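Local structure of acetyltransferase, GNAT family (Enterococcus faecalis, 1U6M) at residues L18-L23 against Q38-L43; T51-Y56 against F103-T108; I71-P76 against L115-V120. The protein probably transfers an acyl group, most likely acetyl from acetyl-coenzyme A as in other GNAT enzymes, to an acceptor substrate. All coordinates share one frame; numbering follows the deposited sequence.

The three contacts show how helices and loops are joined to the central sheet of a GNAT fold. Contact 1 comes first in the chain and closes before the others open; it pairs helices 12-25 and 36-47. The segments of contacts 2 and 3 alternate along the sequence. Contact 3, the antiparallel strand pair, lies near the middle of the chain, its centre about 10 Å from that of contact 2 and about 15 Å from that of contact 1; the centres of contacts 1 and 2 are about 14 Å apart. Helix 12-25 covers one side of the strand pair, Ile-22 packing on Thr-117 and Ser-119, while Arg-53 bridges loop and sheet through its salt bridge to Asp-116.

Contact 1. Residues L18-L23 against Q38-L43; sequences LVLVIL and QMIDLL
Leu-43 touches three residues of helix 18-23: its two methyl branches are shared between Val-19 and Leu-23, and CD1 also comes against the backbone N of Leu-20, at 4.0 Å. The side chains that meet are all apolar. Helices 12-25 and 36-47 come between the first two strands, 3-6 and 59-64, as in the GNAT fold. The short helical segments approach to 10.0 Å between axes, with their N-to-C directions 116° apart, a steep crossing that gathers the contact in a small patch.

Two clusters can be told apart, the first built around Leu-43. With CB already directed at the other helix, CG anti to the carbonyl carbon (chi1 -67°) and chi2 near 170° bring both methyls to it; CD2 lies 4.1 Å from Val-19 CG1. Leu-23 meets it tip to tip, CD1 of Leu-23 to CD1 of Leu-43 at 4.1 Å, and the same Leu-23 methyl comes within 4.4 Å of Met-39 CG. The second is the pair Leu-20 and Ile-40, whose side chains cross at about a right angle. Leu-20 CD1 rests on the ethyl arm of Ile-40, 3.8 Å from its CD1.

All six touching residues are buried, and neighbouring parts of the fold extend the patch. Ala-16, earlier on helix 12-25, meets both Ile-40 and Leu-43, while Leu-28 and Phe-103 lie against Leu-23. Helix 12-25 faces the sheet through Ile-22, which packs on Thr-117 and Ser-119 of strand 112-120, and Leu-42 carries helix 36-47 onto Val-90 and Phe-91 of helix 85-93.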
ATOM      1  N   LEU A  18       6.247   7.032   5.277  1.00 23.42           N
ATOM      2  CA  LEU A  18       6.343   5.630   5.005  1.00 22.48           C
ATOM      3  C   LEU A  18       6.307   5.370   3.491  1.00 22.50           C
ATOM      4  O   LEU A  18       7.089   4.563   2.983  1.00 21.81           O
ATOM      5  CB  LEU A  18       5.240   4.869   5.763  1.00 22.14           C
ATOM      6  CG  LEU A  18       5.391   4.786   7.284  1.00 22.69           C
ATOM      7  CD1 LEU A  18       4.116   4.233   7.920  1.00 23.17           C
ATOM      8  CD2 LEU A  18       6.642   3.945   7.643  1.00 22.35           C
ATOM      9  N   VAL A  19       5.390   6.042   2.788  1.00 22.91           N
ATOM     10  CA  VAL A  19       5.297   5.976   1.305  1.00 23.58           C
ATOM     11  C   VAL A  19       6.573   6.473   0.596  1.00 25.34           C
ATOM     12  O   VAL A  19       7.040   5.846  -0.343  1.00 26.57           O
ATOM     13  CB  VAL A  19       4.028   6.727   0.740  1.00 22.82           C
ATOM     14  CG1 VAL A  19       4.011   6.709  -0.746  1.00 21.76           C
ATOM     15  CG2 VAL A  19       2.781   6.042   1.237  1.00 21.78           C
ATOM     16  N   LEU A  20       7.147   7.582   1.047  1.00 26.88           N
ATOM     17  CA  LEU A  20       8.440   8.016   0.521  1.00 27.50           C
ATOM     18  C   LEU A  20       9.419   6.880   0.417  1.00 28.50           C
ATOM     19  O   LEU A  20      10.210   6.849  -0.533  1.00 29.54           O
ATOM     20  CB  LEU A  20       9.063   9.085   1.393  1.00 27.33           C
ATOM     21  CG  LEU A  20       9.853  10.224   0.735  1.00 28.95           C
ATOM     22  CD1 LEU A  20      10.892  10.768   1.724  1.00 29.04           C
ATOM     23  CD2 LEU A  20      10.489   9.875  -0.558  1.00 27.44           C
ATOM     24  N   VAL A  21       9.427   5.970   1.402  1.00 28.49           N
ATOM     25  CA  VAL A  21      10.408   4.874   1.393  1.00 28.11           C
ATOM     26  C   VAL A  21      10.238   4.005   0.154  1.00 28.90           C
ATOM     27  O   VAL A  21      11.206   3.718  -0.546  1.00 28.53           O
ATOM     28  CB  VAL A  21      10.400   3.993   2.707  1.00 27.82           C
ATOM     29  CG1 VAL A  21      11.282   2.773   2.552  1.00 24.81           C
ATOM     30  CG2 VAL A  21      10.881   4.786   3.878  1.00 27.67           C
ATOM     31  N   ILE A  22       8.996   3.568  -0.080  1.00 30.31           N
ATOM     32  CA  ILE A  22       8.563   2.866  -1.302  1.00 30.49           C
ATOM     33  C   ILE A  22       8.969   3.563  -2.619  1.00 32.16           C
ATOM     34  O   ILE A  22       9.463   2.886  -3.521  1.00 32.30           O
ATOM     35  CB  ILE A  22       7.016   2.673  -1.270  1.00 30.15           C
ATOM     36  CG1 ILE A  22       6.628   1.758  -0.098  1.00 28.19           C
ATOM     37  CG2 ILE A  22       6.473   2.100  -2.586  1.00 29.13           C
ATOM     38  CD1 ILE A  22       5.232   1.891   0.298  1.00 22.80           C
ATOM     39  N   LEU A  23       8.719   4.878  -2.733  1.00 33.34           N
ATOM     40  CA  LEU A  23       9.050   5.660  -3.937  1.00 36.64           C
ATOM     41  C   LEU A  23      10.558   5.744  -3.873  1.00 39.44           C
ATOM     42  O   LEU A  23      11.121   5.756  -2.792  1.00 41.34           O
ATOM     43  CB  LEU A  23       8.425   7.070  -3.906  1.00 34.95           C
ATOM     44  CG  LEU A  23       6.912   7.232  -3.681  1.00 33.37           C
ATOM     45  CD1 LEU A  23       6.516   8.625  -3.893  1.00 32.41           C
ATOM     46  CD2 LEU A  23       6.053   6.300  -4.551  1.00 30.82           C
ATOM     47  N   GLN A  38       9.321  18.284   0.231  1.00 43.64           N
ATOM     48  CA  GLN A  38       8.198  18.686  -0.658  1.00 40.90           C
ATOM     49  C   GLN A  38       7.429  17.458  -1.094  1.00 34.97           C
ATOM     50  O   GLN A  38       6.234  17.522  -1.191  1.00 32.05           O
ATOM     51  CB  GLN A  38       8.617  19.486  -1.925  1.00 41.44           C
ATOM     52  CG  GLN A  38       9.513  20.704  -1.688  1.00 45.98           C
ATOM     53  CD  GLN A  38      10.139  21.311  -2.984  1.00 46.35           C
ATOM     54  OE1 GLN A  38      10.735  20.607  -3.871  1.00 51.02           O
ATOM     55  NE2 GLN A  38      10.046  22.630  -3.064  1.00 48.79           N
ATOM     56  N   MET A  39       8.136  16.370  -1.383  1.00 31.14           N
ATOM     57  CA  MET A  39       7.472  15.116  -1.706  1.00 30.70           C
ATOM     58  C   MET A  39       6.561  14.642  -0.545  1.00 29.38           C
ATOM     59  O   MET A  39       5.441  14.223  -0.787  1.00 29.12           O
ATOM     60  CB  MET A  39       8.410  14.005  -2.217  1.00 29.98           C
ATOM     61  CG  MET A  39       7.630  12.803  -2.900  1.00 31.80           C
ATOM     62  SD  MET A  39       6.775  13.110  -4.537  1.00 32.88           S
ATOM     63  CE  MET A  39       8.249  13.516  -5.336  1.00 34.88           C
ATOM     64  N   ILE A  40       7.027  14.763   0.698  1.00 28.71           N
ATOM     65  CA  ILE A  40       6.251  14.376   1.869  1.00 28.19           C
ATOM     66  C   ILE A  40       4.994  15.232   1.946  1.00 27.75           C
ATOM     67  O   ILE A  40       3.892  14.674   2.090  1.00 28.20           O
ATOM     68  CB  ILE A  40       7.136  14.368   3.143  1.00 28.42           C
ATOM     69  CG1 ILE A  40       8.128  13.199   3.042  1.00 30.65           C
ATOM     70  CG2 ILE A  40       6.299  14.301   4.420  1.00 27.95           C
ATOM     71  CD1 ILE A  40       9.129  13.074   4.192  1.00 30.23           C
ATOM     72  N   ASP A  41       5.114  16.548   1.766  1.00 27.04           N
ATOM     73  CA  ASP A  41       3.938  17.435   1.753  1.00 28.21           C
ATOM     74  C   ASP A  41       2.890  17.112   0.668  1.00 26.70           C
ATOM     75  O   ASP A  41       1.686  17.183   0.897  1.00 27.07           O
ATOM     76  CB  ASP A  41       4.382  18.921   1.649  1.00 30.60           C
ATOM     77  CG  ASP A  41       4.980  19.473   3.008  1.00 38.12           C
ATOM     78  OD1 ASP A  41       5.985  18.935   3.520  1.00 45.60           O
ATOM     79  OD2 ASP A  41       4.454  20.443   3.584  1.00 44.30           O
ATOM     80  N   LEU A  42       3.361  16.724  -0.511  1.00 24.59           N
ATOM     81  CA  LEU A  42       2.510  16.420  -1.641  1.00 22.67           C
ATOM     82  C   LEU A  42       1.744  15.118  -1.351  1.00 21.19           C
ATOM     83  O   LEU A  42       0.536  15.079  -1.463  1.00 19.83           O
ATOM     84  CB  LEU A  42       3.397  16.259  -2.895  1.00 21.77           C
ATOM     85  CG  LEU A  42       4.025  17.547  -3.488  1.00 22.22           C
ATOM     86  CD1 LEU A  42       5.102  17.225  -4.607  1.00 22.17           C
ATOM     87  CD2 LEU A  42       2.985  18.552  -4.022  1.00 18.93           C
ATOM     88  N   LEU A  43       2.476  14.056  -1.019  1.00 20.94           N
ATOM     89  CA  LEU A  43       1.904  12.800  -0.543  1.00 21.28           C
ATOM     90  C   LEU A  43       0.876  13.018   0.550  1.00 21.55           C
ATOM     91  O   LEU A  43      -0.253  12.507   0.417  1.00 22.77           O
ATOM     92  CB  LEU A  43       3.035  11.874  -0.050  1.00 21.09           C
ATOM     93  CG  LEU A  43       3.959  11.376  -1.161  1.00 20.68           C
ATOM     94  CD1 LEU A  43       5.278  10.692  -0.624  1.00 15.57           C
ATOM     95  CD2 LEU A  43       3.152  10.424  -2.155  1.00 20.53           C
TER

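Contact 2. Residues T51-Y56 against F103-T108; sequences TYRYGY and FIEEET
Arg-53 and Phe-103 join two loops whose backbones stay well apart: the nearest CA atoms, those of Arg-53 and Phe-103, are 10.3 Å from each other. Segment 51-56, between helix 36-47 and strand 59-64, makes a type I beta turn from Tyr-52 to Gly-55, closed by Gly-55 N to Tyr-52 O at 2.8 Å; segment 103-108, irregular, leads from helix 85-93 to strand 112-120.

The guanidinium of Arg-53 lies flat over one face of the Phe-103 ring, the planes 28° apart, in a cation-pi stack with CZ 4.0 Å from the ring centroid. The side chain runs out extended, CG anti to the backbone N, then bends at chi3 (-70°) to lay its flat end over the ring. The closest approach is Arg-53 NE to Phe-103 CD1, 3.4 Å. Tyr-54 comes from the opposite direction, with Phe-103 CZ at the edge of its ring, near the plane, and 3.6 Å from Tyr-54 OH. Two acids stand beyond salt-bridge range, Glu-107 OE1 4.1 Å from Arg-53 NH1 and Glu-105 OE2 4.5 Å from Arg-53 NH2.

The strong charge partners lie outside the two loops: Asp-84 takes a salt bridge from NE, and Asp-116 one from NH1 that ties the arginine to the sheet. Since Glu-105 crowds Asp-84 and Glu-107 crowds Asp-116, the buried arginine probably offsets the mutual repulsion of these acids.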
ATOM      1  N   THR A  51     -10.401   8.374  -2.299  1.00 25.85           N
ATOM      2  CA  THR A  51     -10.057   7.434  -3.375  1.00 24.93           C
ATOM      3  C   THR A  51      -8.550   7.279  -3.649  1.00 23.34           C
ATOM      4  O   THR A  51      -8.143   6.398  -4.423  1.00 24.45           O
ATOM      5  CB  THR A  51     -10.737   7.806  -4.733  1.00 25.50           C
ATOM      6  OG1 THR A  51     -10.145   8.977  -5.271  1.00 27.35           O
ATOM      7  CG2 THR A  51     -12.260   8.074  -4.598  1.00 27.62           C
ATOM      8  N   TYR A  52      -7.709   8.091  -3.033  1.00 20.59           N
ATOM      9  CA  TYR A  52      -6.263   7.959  -3.278  1.00 18.95           C
ATOM     10  C   TYR A  52      -5.723   6.572  -2.835  1.00 18.82           C
ATOM     11  O   TYR A  52      -6.184   6.009  -1.821  1.00 18.43           O
ATOM     12  CB  TYR A  52      -5.493   9.108  -2.604  1.00 17.74           C
ATOM     13  CG  TYR A  52      -4.012   9.048  -2.864  1.00 17.40           C
ATOM     14  CD1 TYR A  52      -3.528   8.940  -4.187  1.00 15.91           C
ATOM     15  CD2 TYR A  52      -3.076   9.131  -1.800  1.00 16.63           C
ATOM     16  CE1 TYR A  52      -2.165   8.838  -4.450  1.00 14.39           C
ATOM     17  CE2 TYR A  52      -1.678   9.040  -2.069  1.00 17.37           C
ATOM     18  CZ  TYR A  52      -1.254   8.903  -3.413  1.00 16.59           C
ATOM     19  OH  TYR A  52       0.092   8.813  -3.723  1.00 18.47           O
ATOM     20  N   ARG A  53      -4.778   6.033  -3.612  1.00 18.29           N
ATOM     21  CA  ARG A  53      -4.019   4.833  -3.274  1.00 18.01           C
ATOM     22  C   ARG A  53      -3.692   4.734  -1.763  1.00 18.36           C
ATOM     23  O   ARG A  53      -3.945   3.710  -1.114  1.00 17.56           O
ATOM     24  CB  ARG A  53      -2.743   4.790  -4.083  1.00 17.07           C
ATOM     25  CG  ARG A  53      -1.976   3.471  -3.901  1.00 19.18           C
ATOM     26  CD  ARG A  53      -0.651   3.535  -4.694  1.00 20.93           C
ATOM     27  NE  ARG A  53      -0.895   3.499  -6.148  1.00 19.71           N
ATOM     28  CZ  ARG A  53      -0.910   2.368  -6.870  1.00 21.90           C
ATOM     29  NH1 ARG A  53      -0.706   1.187  -6.306  1.00 19.81           N
ATOM     30  NH2 ARG A  53      -1.149   2.404  -8.171  1.00 23.36           N
ATOM     31  N   TYR A  54      -3.165   5.818  -1.215  1.00 18.68           N
ATOM     32  CA  TYR A  54      -2.809   5.897   0.174  1.00 19.34           C
ATOM     33  C   TYR A  54      -3.706   6.840   0.900  1.00 20.22           C
ATOM     34  O   TYR A  54      -3.250   7.489   1.824  1.00 20.58           O
ATOM     35  CB  TYR A  54      -1.329   6.367   0.321  1.00 19.37           C
ATOM     36  CG  TYR A  54      -0.373   5.455  -0.415  1.00 19.75           C
ATOM     37  CD1 TYR A  54      -0.202   4.118  -0.032  1.00 20.86           C
ATOM     38  CD2 TYR A  54       0.369   5.903  -1.495  1.00 20.87           C
ATOM     39  CE1 TYR A  54       0.702   3.253  -0.730  1.00 17.59           C
ATOM     40  CE2 TYR A  54       1.243   5.023  -2.192  1.00 21.34           C
ATOM     41  CZ  TYR A  54       1.384   3.725  -1.789  1.00 18.56           C
ATOM     42  OH  TYR A  54       2.246   2.883  -2.456  1.00 23.92           O
ATOM     43  N   GLY A  55      -4.965   6.963   0.470  1.00 21.43           N
ATOM     44  CA  GLY A  55      -5.948   7.734   1.203  1.00 22.27           C
ATOM     45  C   GLY A  55      -6.101   7.128   2.584  1.00 23.34           C
ATOM     46  O   GLY A  55      -6.063   5.903   2.706  1.00 23.13           O
ATOM     47  N   TYR A  56      -6.283   7.944   3.626  1.00 24.35           N
ATOM     48  CA  TYR A  56      -6.472   7.365   4.979  1.00 26.01           C
ATOM     49  C   TYR A  56      -7.581   6.319   5.047  1.00 26.01           C
ATOM     50  O   TYR A  56      -7.467   5.347   5.737  1.00 26.51           O
ATOM     51  CB  TYR A  56      -6.586   8.408   6.094  1.00 27.11           C
ATOM     52  CG  TYR A  56      -7.879   9.171   6.073  1.00 27.03           C
ATOM     53  CD1 TYR A  56      -8.993   8.702   6.747  1.00 26.52           C
ATOM     54  CD2 TYR A  56      -7.965  10.396   5.420  1.00 28.97           C
ATOM     55  CE1 TYR A  56     -10.185   9.410   6.742  1.00 30.24           C
ATOM     56  CE2 TYR A  56      -9.159  11.116   5.381  1.00 29.81           C
ATOM     57  CZ  TYR A  56     -10.266  10.618   6.045  1.00 29.54           C
ATOM     58  OH  TYR A  56     -11.475  11.319   6.016  1.00 31.55           O
ATOM     59  N   PHE A 103       2.967   4.464 -10.554  1.00 30.48           N
ATOM     60  CA  PHE A 103       2.901   2.984 -10.698  1.00 33.12           C
ATOM     61  C   PHE A 103       2.236   2.540 -11.974  1.00 33.88           C
ATOM     62  O   PHE A 103       1.249   3.120 -12.425  1.00 31.91           O
ATOM     63  CB  PHE A 103       2.154   2.357  -9.510  1.00 34.01           C
ATOM     64  CG  PHE A 103       2.572   2.898  -8.180  1.00 37.17           C
ATOM     65  CD1 PHE A 103       2.082   4.123  -7.730  1.00 38.57           C
ATOM     66  CD2 PHE A 103       3.433   2.182  -7.362  1.00 39.27           C
ATOM     67  CE1 PHE A 103       2.455   4.634  -6.510  1.00 38.44           C
ATOM     68  CE2 PHE A 103       3.788   2.686  -6.112  1.00 39.62           C
ATOM     69  CZ  PHE A 103       3.309   3.922  -5.700  1.00 38.01           C
ATOM     70  N   ILE A 104       2.742   1.461 -12.521  1.00 37.91           N
ATOM     71  CA  ILE A 104       1.992   0.710 -13.524  1.00 43.17           C
ATOM     72  C   ILE A 104       0.847  -0.043 -12.824  1.00 47.26           C
ATOM     73  O   ILE A 104       1.061  -0.735 -11.840  1.00 47.46           O
ATOM     74  CB  ILE A 104       2.919  -0.158 -14.384  1.00 43.25           C
ATOM     75  CG1 ILE A 104       4.100   0.711 -14.885  1.00 43.89           C
ATOM     76  CG2 ILE A 104       2.164  -0.718 -15.578  1.00 43.56           C
ATOM     77  CD1 ILE A 104       5.060  -0.005 -15.811  1.00 47.33           C
ATOM     78  N   GLU A 105      -0.381   0.202 -13.281  1.00 53.04           N
ATOM     79  CA  GLU A 105      -1.622  -0.180 -12.568  1.00 57.97           C
ATOM     80  C   GLU A 105      -2.168  -1.525 -13.098  1.00 61.19           C
ATOM     81  O   GLU A 105      -3.340  -1.639 -13.499  1.00 61.00           O
ATOM     82  CB  GLU A 105      -2.697   0.943 -12.659  1.00 57.76           C
ATOM     83  CG  GLU A 105      -2.391   2.272 -11.914  1.00 57.54           C
ATOM     84  CD  GLU A 105      -3.389   3.409 -12.257  1.00 57.93           C
ATOM     85  OE1 GLU A 105      -3.908   3.413 -13.408  1.00 56.19           O
ATOM     86  OE2 GLU A 105      -3.653   4.302 -11.388  1.00 56.30           O
ATOM     87  N   GLU A 106      -1.302  -2.539 -13.106  1.00 64.00           N
ATOM     88  CA  GLU A 106      -1.680  -3.821 -13.699  1.00 66.63           C
ATOM     89  C   GLU A 106      -1.454  -5.047 -12.781  1.00 62.14           C
ATOM     90  O   GLU A 106      -1.036  -6.114 -13.243  1.00 62.86           O
ATOM     91  CB  GLU A 106      -0.993  -3.976 -15.065  1.00 67.93           C
ATOM     92  CG  GLU A 106      -1.554  -3.011 -16.162  1.00 71.85           C
ATOM     93  CD  GLU A 106      -0.594  -2.800 -17.347  1.00 72.16           C
ATOM     94  OE1 GLU A 106       0.593  -3.197 -17.271  1.00 74.38           O
ATOM     95  OE2 GLU A 106      -1.038  -2.218 -18.360  1.00 77.85           O
ATOM     96  N   GLU A 107      -1.770  -4.902 -11.494  1.00 55.54           N
ATOM     97  CA  GLU A 107      -1.320  -5.885 -10.535  1.00 49.04           C
ATOM     98  C   GLU A 107      -2.416  -6.695  -9.815  1.00 45.10           C
ATOM     99  O   GLU A 107      -2.126  -7.685  -9.162  1.00 43.05           O
ATOM    100  CB  GLU A 107      -0.304  -5.252  -9.573  1.00 49.01           C
ATOM    101  CG  GLU A 107      -0.744  -4.016  -8.836  1.00 47.83           C
ATOM    102  CD  GLU A 107       0.427  -3.292  -8.163  1.00 48.25           C
ATOM    103  OE1 GLU A 107       0.296  -2.689  -7.077  1.00 47.62           O
ATOM    104  OE2 GLU A 107       1.507  -3.315  -8.745  1.00 49.96           O
ATOM    105  N   THR A 108      -3.669  -6.279  -9.967  1.00 41.49           N
ATOM    106  CA  THR A 108      -4.797  -6.933  -9.308  1.00 39.29           C
ATOM    107  C   THR A 108      -5.504  -7.966 -10.185  1.00 37.80           C
ATOM    108  O   THR A 108      -5.347  -7.939 -11.394  1.00 37.18           O
ATOM    109  CB  THR A 108      -5.835  -5.924  -8.743  1.00 38.85           C
ATOM    110  OG1 THR A 108      -6.650  -5.405  -9.814  1.00 40.15           O
ATOM    111  CG2 THR A 108      -5.151  -4.797  -8.000  1.00 35.38           C
TER

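Contact 3. Residues I71-P76 against L115-V120; sequences IAVGYP and LDTISV
Ile-71 and Ser-119 open an antiparallel ladder in the central sheet of the GNAT fold as a hydrogen-bonded pair, gripped both ways: Ile-71 N to Ser-119 O at 2.8 Å and Ser-119 N to Ile-71 O at 2.9 Å. Further on, Asp-116 and Thr-117 both face Val-73 in a classic beta bulge; a bulge in this fourth strand is a hallmark of the fold, and probably lies at the acetyl-coenzyme A site, as in relatives.

Ala-72 faces Ile-118 in a non-hydrogen-bonded pair, its CB 4.1 Å from Ile-118 CG1 on the side of the sheet that Leu-137 of helix 137-142 covers. Val-73 donates to Thr-117 O, and the two side chains lie alongside each other, CG2 to CG2 at 3.8 Å. Val-73 O accepts two N-H groups: Asp-116 N at 2.8 Å in the carbonyl plane, and Thr-117 N at 3.1 Å, tilted from it. Past this point the register shifts by one, so Gly-74 pairs with Leu-115.

Tyr-75 then turns its ring edge toward Asp-116, whose CG, anti to the backbone N (chi1 -172°), sets the carboxylate there, the two planes 69° apart. Asp-116 OD1, which also pairs with Arg-53, receives the Tyr-75 OH at 2.7 Å on its anti side, 28° out of the carboxylate plane.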
ATOM      1  N   ILE A  71       1.665   0.499   8.482  1.00 17.34           N
ATOM      2  CA  ILE A  71       0.385   0.658   7.824  1.00 14.74           C
ATOM      3  C   ILE A  71       0.171  -0.531   6.873  1.00 14.61           C
ATOM      4  O   ILE A  71       1.118  -1.085   6.342  1.00 14.35           O
ATOM      5  CB  ILE A  71       0.320   2.012   7.043  1.00 15.29           C
ATOM      6  CG1 ILE A  71       1.331   2.074   5.865  1.00 12.97           C
ATOM      7  CG2 ILE A  71       0.400   3.206   8.027  1.00 13.69           C
ATOM      8  CD1 ILE A  71       1.311   3.431   5.109  1.00 13.02           C
ATOM      9  N   ALA A  72      -1.078  -0.916   6.688  1.00 13.99           N
ATOM     10  CA  ALA A  72      -1.478  -1.904   5.706  1.00 14.54           C
ATOM     11  C   ALA A  72      -2.410  -1.132   4.816  1.00 16.36           C
ATOM     12  O   ALA A  72      -3.358  -0.484   5.317  1.00 18.35           O
ATOM     13  CB  ALA A  72      -2.243  -3.032   6.357  1.00 11.97           C
ATOM     14  N   VAL A  73      -2.160  -1.201   3.516  1.00 17.51           N
ATOM     15  CA  VAL A  73      -2.875  -0.426   2.476  1.00 18.33           C
ATOM     16  C   VAL A  73      -3.411  -1.355   1.360  1.00 19.12           C
ATOM     17  O   VAL A  73      -2.660  -2.214   0.863  1.00 20.55           O
ATOM     18  CB  VAL A  73      -1.943   0.586   1.740  1.00 17.83           C
ATOM     19  CG1 VAL A  73      -2.834   1.522   0.809  1.00 16.65           C
ATOM     20  CG2 VAL A  73      -1.148   1.378   2.750  1.00 14.96           C
ATOM     21  N   GLY A  74      -4.687  -1.189   0.998  1.00 18.21           N
ATOM     22  CA  GLY A  74      -5.294  -2.014  -0.019  1.00 17.64           C
ATOM     23  C   GLY A  74      -6.659  -1.464  -0.453  1.00 18.15           C
ATOM     24  O   GLY A  74      -7.170  -0.487   0.145  1.00 16.79           O
ATOM     25  N   TYR A  75      -7.268  -2.115  -1.461  1.00 17.31           N
ATOM     26  CA  TYR A  75      -8.455  -1.557  -2.107  1.00 17.92           C
ATOM     27  C   TYR A  75      -9.123  -2.675  -2.887  1.00 18.63           C
ATOM     28  O   TYR A  75      -8.424  -3.643  -3.312  1.00 18.78           O
ATOM     29  CB  TYR A  75      -8.096  -0.350  -3.057  1.00 18.72           C
ATOM     30  CG  TYR A  75      -6.770  -0.524  -3.789  1.00 18.01           C
ATOM     31  CD1 TYR A  75      -6.685  -1.312  -4.956  1.00 18.79           C
ATOM     32  CD2 TYR A  75      -5.591   0.077  -3.298  1.00 18.16           C
ATOM     33  CE1 TYR A  75      -5.422  -1.538  -5.601  1.00 18.93           C
ATOM     34  CE2 TYR A  75      -4.339  -0.137  -3.943  1.00 18.16           C
ATOM     35  CZ  TYR A  75      -4.277  -0.936  -5.076  1.00 19.19           C
ATOM     36  OH  TYR A  75      -3.046  -1.151  -5.697  1.00 24.72           O
ATOM     37  N   PRO A  76     -10.458  -2.551  -3.119  1.00 19.09           N
ATOM     38  CA  PRO A  76     -11.127  -3.430  -4.153  1.00 19.71           C
ATOM     39  C   PRO A  76     -10.378  -3.373  -5.461  1.00 20.78           C
ATOM     40  O   PRO A  76      -9.991  -2.314  -5.847  1.00 22.21           O
ATOM     41  CB  PRO A  76     -12.505  -2.822  -4.321  1.00 18.66           C
ATOM     42  CG  PRO A  76     -12.780  -2.157  -2.862  1.00 19.92           C
ATOM     43  CD  PRO A  76     -11.399  -1.649  -2.407  1.00 18.66           C
ATOM     44  N   LEU A 115      -4.153  -6.286  -1.525  1.00 20.93           N
ATOM     45  CA  LEU A 115      -3.181  -5.733  -0.590  1.00 20.90           C
ATOM     46  C   LEU A 115      -2.059  -5.094  -1.376  1.00 21.06           C
ATOM     47  O   LEU A 115      -1.240  -5.770  -1.954  1.00 21.50           O
ATOM     48  CB  LEU A 115      -2.639  -6.787   0.384  1.00 20.69           C
ATOM     49  CG  LEU A 115      -1.410  -6.412   1.267  1.00 20.93           C
ATOM     50  CD1 LEU A 115      -1.726  -5.257   2.132  1.00 18.38           C
ATOM     51  CD2 LEU A 115      -0.861  -7.651   2.116  1.00 20.80           C
ATOM     52  N   ASP A 116      -2.032  -3.766  -1.365  1.00 21.45           N
ATOM     53  CA  ASP A 116      -1.027  -2.967  -2.044  1.00 21.28           C
ATOM     54  C   ASP A 116       0.311  -2.973  -1.274  1.00 21.15           C
ATOM     55  O   ASP A 116       1.352  -3.249  -1.824  1.00 19.31           O
ATOM     56  CB  ASP A 116      -1.566  -1.534  -2.128  1.00 22.01           C
ATOM     57  CG  ASP A 116      -0.697  -0.638  -2.972  1.00 26.78           C
ATOM     58  OD1 ASP A 116      -1.183  -0.109  -3.987  1.00 32.89           O
ATOM     59  OD2 ASP A 116       0.483  -0.466  -2.656  1.00 31.29           O
ATOM     60  N   THR A 117       0.266  -2.639   0.028  1.00 20.53           N
ATOM     61  CA  THR A 117       1.465  -2.606   0.783  1.00 19.94           C
ATOM     62  C   THR A 117       1.297  -2.798   2.283  1.00 19.21           C
ATOM     63  O   THR A 117       0.331  -2.337   2.879  1.00 17.88           O
ATOM     64  CB  THR A 117       2.352  -1.356   0.452  1.00 20.70           C
ATOM     65  OG1 THR A 117       3.650  -1.649   1.002  1.00 27.17           O
ATOM     66  CG2 THR A 117       1.953  -0.135   1.187  1.00 18.98           C
ATOM     67  N   ILE A 118       2.256  -3.489   2.895  1.00 19.88           N
ATOM     68  CA  ILE A 118       2.412  -3.440   4.365  1.00 20.73           C
ATOM     69  C   ILE A 118       3.768  -2.806   4.626  1.00 21.27           C
ATOM     70  O   ILE A 118       4.782  -3.296   4.134  1.00 21.53           O
ATOM     71  CB  ILE A 118       2.307  -4.861   5.049  1.00 21.66           C
ATOM     72  CG1 ILE A 118       0.842  -5.351   5.041  1.00 21.80           C
ATOM     73  CG2 ILE A 118       2.906  -4.796   6.460  1.00 18.43           C
ATOM     74  CD1 ILE A 118       0.680  -6.795   5.243  1.00 23.81           C
ATOM     75  N   SER A 119       3.777  -1.691   5.338  1.00 21.70           N
ATOM     76  CA  SER A 119       4.982  -0.916   5.587  1.00 23.46           C
ATOM     77  C   SER A 119       5.179  -0.717   7.052  1.00 22.35           C
ATOM     78  O   SER A 119       4.294  -0.222   7.703  1.00 22.84           O
ATOM     79  CB  SER A 119       4.874   0.484   5.012  1.00 23.70           C
ATOM     80  OG  SER A 119       5.093   0.352   3.639  1.00 32.20           O
ATOM     81  N   VAL A 120       6.371  -1.044   7.537  1.00 22.00           N
ATOM     82  CA  VAL A 120       6.714  -0.853   8.937  1.00 22.55           C
ATOM     83  C   VAL A 120       7.795   0.192   9.017  1.00 23.02           C
ATOM     84  O   VAL A 120       8.821   0.061   8.317  1.00 23.91           O
ATOM     85  CB  VAL A 120       7.282  -2.172   9.556  1.00 21.69           C
ATOM     86  CG1 VAL A 120       7.577  -1.963  11.066  1.00 18.45           C
ATOM     87  CG2 VAL A 120       6.266  -3.273   9.312  1.00 21.76           C
TER